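Local coordinates for putative capsid protein of prophage (PDB 3BQW), which is of unknown function but probably serves as a major capsid protein, building the shell of a phage head, at residues T44-L49 and T81-Y86. Sequence-based numbering, arbitrary orientation.
Sequences TQNIML and TIKPGY
Ile47 and Ile82 face each other as an antiparallel hydrogen-bonded pair, the pair that carries both backbone hydrogen bonds between 44-49 and 81-86. Ile82 N reaches Ile47 O at 2.9 Å and almost straight (173°), while the return bond from Ile47 N to Ile82 O has the same length but bends to 146°. One residue on, Met48 and Thr81 form a non-hydrogen-bonded pair, where CA of Thr81 directs a C-H at the same Ile47 O, 3.4 Å away, giving that carbonyl a second, weaker partner.

The tight side is apolar. CB of Ile47 sits 4.1 Å from CB of Ile82, and the Leu49 side chain crosses that of Ile82 at a slant, CD1 meeting CG1 at 3.9 Å. Ile82 also packs on Ala61, Cys63, Tyr159 and Ile161 of the neighbouring four-stranded sheet, whereas Leu49 and Pro84 touch Val338 and Ala334 of strand 327-338.

The Met48-Thr81 face is the more open one, its residues partly exposed. Bends at chi2 (-53°) and chi3 fold the Met48 chain alongside Thr81, bringing SD to 3.6 Å from CG2 of Thr81, whose methyl also meets CB of Asn46. Farther along, the extended Gln45 side chain lies obliquely over the end of Lys83, NE2 of Gln45 3.3 Å from CE of Lys83, and a single water accepts from both Gln45 NE2 and Lys83 NZ.

The chemistry is thus divided: two backbone bonds and a buried aliphatic patch tie this two-stranded sheet between two larger ones, while the Gln45 amide and the Lys83 amine are linked through a water, a linkage that probably tolerates more movement.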
# COMPACT_ATOMS: atom_id res chain seq x y z
N THR A 44 -18.27 6.40 -11.07
CA THR A 44 -18.63 5.09 -11.61
C THR A 44 -18.02 3.97 -10.75
O THR A 44 -17.00 4.16 -10.06
CB THR A 44 -18.18 4.97 -13.06
OG1 THR A 44 -16.79 5.32 -13.15
CG2 THR A 44 -18.99 5.93 -13.96
N GLN A 45 -18.67 2.82 -10.78
CA GLN A 45 -18.23 1.64 -10.07
C GLN A 45 -16.84 1.27 -10.51
O GLN A 45 -15.99 0.97 -9.67
CB GLN A 45 -19.16 0.48 -10.35
CG GLN A 45 -18.78 -0.79 -9.64
CD GLN A 45 -19.71 -1.94 -10.00
OE1 GLN A 45 -20.46 -1.86 -10.97
NE2 GLN A 45 -19.66 -3.00 -9.21
N ASN A 46 -16.64 1.27 -11.82
CA ASN A 46 -15.35 0.97 -12.40
C ASN A 46 -14.51 2.21 -12.57
O ASN A 46 -15.02 3.30 -12.80
CB ASN A 46 -15.51 0.28 -13.75
CG ASN A 46 -16.24 -1.03 -13.63
OD1 ASN A 46 -17.04 -1.39 -14.47
ND2 ASN A 46 -15.98 -1.72 -12.55
N ILE A 47 -13.21 2.00 -12.48
CA ILE A 47 -12.21 3.02 -12.73
C ILE A 47 -12.11 3.20 -14.23
O ILE A 47 -11.83 2.25 -14.96
CB ILE A 47 -10.81 2.63 -12.16
CG1 ILE A 47 -10.86 2.33 -10.65
CG2 ILE A 47 -9.78 3.72 -12.47
CD1 ILE A 47 -11.55 3.39 -9.89
N MET A 48 -12.31 4.44 -14.68
CA MET A 48 -12.24 4.80 -16.06
C MET A 48 -10.97 5.63 -16.35
O MET A 48 -10.99 6.85 -16.24
CB MET A 48 -13.50 5.58 -16.44
CG MET A 48 -14.80 4.81 -16.15
SD MET A 48 -14.90 3.15 -16.86
CE MET A 48 -16.65 3.07 -17.16
N LEU A 49 -9.89 4.95 -16.72
CA LEU A 49 -8.56 5.55 -16.71
C LEU A 49 -8.38 6.62 -17.79
O LEU A 49 -7.64 7.58 -17.60
CB LEU A 49 -7.48 4.48 -16.88
CG LEU A 49 -7.25 3.47 -15.76
CD1 LEU A 49 -6.11 2.47 -16.14
CD2 LEU A 49 -6.96 4.16 -14.41
N THR A 81 -10.90 0.50 -18.74
CA THR A 81 -11.87 0.23 -17.70
C THR A 81 -11.34 -0.86 -16.79
O THR A 81 -11.11 -1.99 -17.23
CB THR A 81 -13.21 -0.21 -18.32
OG1 THR A 81 -13.61 0.78 -19.26
CG2 THR A 81 -14.30 -0.37 -17.26
N ILE A 82 -11.14 -0.51 -15.51
CA ILE A 82 -10.61 -1.41 -14.50
C ILE A 82 -11.67 -1.60 -13.41
O ILE A 82 -12.19 -0.64 -12.88
CB ILE A 82 -9.33 -0.82 -13.83
CG1 ILE A 82 -8.26 -0.49 -14.88
CG2 ILE A 82 -8.80 -1.77 -12.73
CD1 ILE A 82 -7.61 -1.65 -15.53
N LYS A 83 -11.96 -2.85 -13.07
CA LYS A 83 -12.89 -3.16 -11.99
C LYS A 83 -12.09 -3.31 -10.69
O LYS A 83 -11.27 -4.19 -10.57
CB LYS A 83 -13.70 -4.42 -12.34
CG LYS A 83 -14.76 -4.86 -11.28
CD LYS A 83 -16.00 -3.92 -11.10
CE LYS A 83 -16.57 -3.95 -9.66
NZ LYS A 83 -15.55 -3.85 -8.49
N PRO A 84 -12.27 -2.39 -9.73
CA PRO A 84 -11.52 -2.53 -8.48
C PRO A 84 -12.04 -3.64 -7.55
O PRO A 84 -13.18 -4.04 -7.64
CB PRO A 84 -11.68 -1.16 -7.84
CG PRO A 84 -13.04 -0.71 -8.31
CD PRO A 84 -13.10 -1.17 -9.74
N GLY A 85 -11.17 -4.14 -6.68
CA GLY A 85 -11.58 -5.05 -5.62
C GLY A 85 -12.35 -4.26 -4.57
O GLY A 85 -11.81 -3.37 -3.94
N TYR A 86 -13.63 -4.59 -4.42
CA TYR A 86 -14.48 -3.91 -3.46
C TYR A 86 -14.27 -4.49 -2.08
O TYR A 86 -14.31 -5.71 -1.89
CB TYR A 86 -15.94 -4.02 -3.86
CG TYR A 86 -16.82 -2.99 -3.21
CD1 TYR A 86 -17.00 -1.75 -3.81
CD2 TYR A 86 -17.49 -3.26 -2.01
CE1 TYR A 86 -17.81 -0.81 -3.25
CE2 TYR A 86 -18.31 -2.31 -1.43
CZ TYR A 86 -18.47 -1.09 -2.05
OH TYR A 86 -19.29 -0.11 -1.53
O HOH W 1 -17.41 -2.36 -7.07